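Local coordinates for protein polyhedrin (Operophtera brumata cypovirus 19, PDB 5A99) that forms the crystalline matrix of viral polyhedra, the microcrystalline occlusion bodies that probably protect embedded cypovirus particles outside the insect host, at residues I205-T208 with L209-N213. Residues are numbered along the deposited sequence; the frame is centred on the assembly and turned at random.
Sequences IYKT and LIRLN
Lys207 and Arg211, one turn apart on the short helix 205-210 and its exit, run side by side and point the same way. The CB of Lys207 leaves the helix with CG anti to the backbone N (chi1 178°); two bends then fold the chain over its neighbours. CD rests on Arg211 CG at 3.8 Å and on Ile210 CG2 at 4.0 Å, and CE keeps near that same methyl. At the tip, Lys207 NZ stands 4.3 Å from Arg211 NE, and a water accepts from both, 2.9 Å from NZ of Lys207. Carboxylates probably ease the like charges: Glu146 of the second subunit forms a salt bridge with Lys207, and Asp214 of the same chain pairs with NH1 of Arg211. Arg211 is the first residue to leave helical phi/psi, so these i, i+4 pairs span the helix's last turn, at the interface of the three-chain assembly. Leu209 N and Ile210 N donate nearly straight bonds to the carbonyls of Ile205 and Tyr206, whereas Arg211 N meets Lys207 O at 3.2 Å with a bent N-H...O angle of 139°. Ile210 lies alongside Tyr206, its CG2 above one ring face, offset toward the rim. Leu209 CD1 touches Ile205 CG1 at 3.8 Å, beside Leu209 of the third subunit.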
# COMPACT_ATOMS: atom_id res chain seq x y z
N ILE A 205 7.89 -17.11 8.25
CA ILE A 205 7.87 -15.69 7.91
C ILE A 205 7.93 -15.45 6.39
O ILE A 205 7.30 -14.51 5.89
CB ILE A 205 9.02 -14.95 8.63
CG1 ILE A 205 8.93 -13.43 8.39
CG2 ILE A 205 10.37 -15.53 8.21
CD1 ILE A 205 7.66 -12.80 8.90
N TYR A 206 8.65 -16.30 5.66
CA TYR A 206 8.66 -16.19 4.21
C TYR A 206 7.23 -16.13 3.65
O TYR A 206 6.87 -15.21 2.94
CB TYR A 206 9.42 -17.36 3.56
CG TYR A 206 9.02 -17.61 2.11
CD1 TYR A 206 9.25 -16.66 1.13
CD2 TYR A 206 8.40 -18.80 1.73
CE1 TYR A 206 8.88 -16.87 -0.19
CE2 TYR A 206 8.02 -19.03 0.41
CZ TYR A 206 8.27 -18.05 -0.54
OH TYR A 206 7.90 -18.26 -1.85
N LYS A 207 6.42 -17.13 3.96
CA LYS A 207 5.08 -17.19 3.39
C LYS A 207 4.25 -15.97 3.79
O LYS A 207 3.50 -15.44 2.99
CB LYS A 207 4.37 -18.48 3.81
CG LYS A 207 2.94 -18.61 3.29
CD LYS A 207 2.83 -18.41 1.80
CE LYS A 207 3.63 -19.42 1.01
NZ LYS A 207 3.18 -19.47 -0.42
N THR A 208 4.39 -15.53 5.04
CA THR A 208 3.65 -14.37 5.50
C THR A 208 3.97 -13.13 4.65
O THR A 208 3.05 -12.48 4.14
CB THR A 208 3.95 -14.08 6.97
OG1 THR A 208 3.49 -15.16 7.77
CG2 THR A 208 3.27 -12.81 7.43
N LEU A 209 5.26 -12.84 4.49
CA LEU A 209 5.72 -11.69 3.71
C LEU A 209 5.41 -11.79 2.22
O LEU A 209 4.95 -10.83 1.62
CB LEU A 209 7.23 -11.47 3.92
CG LEU A 209 7.60 -11.10 5.36
CD1 LEU A 209 9.11 -11.00 5.53
CD2 LEU A 209 6.93 -9.79 5.79
N ILE A 210 5.63 -12.96 1.62
CA ILE A 210 5.41 -13.12 0.18
C ILE A 210 3.93 -12.96 -0.18
O ILE A 210 3.61 -12.63 -1.33
CB ILE A 210 5.95 -14.48 -0.35
CG1 ILE A 210 6.32 -14.39 -1.83
CG2 ILE A 210 4.93 -15.61 -0.13
CD1 ILE A 210 7.38 -13.35 -2.16
N ARG A 211 3.05 -13.20 0.79
CA ARG A 211 1.60 -13.04 0.60
C ARG A 211 1.01 -11.89 1.40
O ARG A 211 -0.19 -11.87 1.69
CB ARG A 211 0.87 -14.32 1.00
CG ARG A 211 1.15 -15.48 0.08
CD ARG A 211 0.78 -15.17 -1.37
NE ARG A 211 0.80 -16.40 -2.15
CZ ARG A 211 -0.24 -17.21 -2.27
NH1 ARG A 211 -1.39 -16.92 -1.68
NH2 ARG A 211 -0.13 -18.32 -2.98
N LEU A 212 1.86 -10.93 1.78
CA LEU A 212 1.42 -9.82 2.62
C LEU A 212 0.37 -8.99 1.87
O LEU A 212 -0.61 -8.50 2.46
CB LEU A 212 2.62 -8.96 3.01
CG LEU A 212 2.52 -8.18 4.32
CD1 LEU A 212 2.22 -9.13 5.47
CD2 LEU A 212 3.80 -7.39 4.59
N ASN A 213 0.58 -8.84 0.57
CA ASN A 213 -0.39 -8.19 -0.31
C ASN A 213 -1.04 -9.21 -1.25
O ASN A 213 -1.19 -8.98 -2.45
CB ASN A 213 0.30 -7.12 -1.14
CG ASN A 213 0.96 -6.07 -0.28
OD1 ASN A 213 0.36 -5.55 0.67
ND2 ASN A 213 2.21 -5.74 -0.59
O HOH W 1 3.32 -17.48 -2.55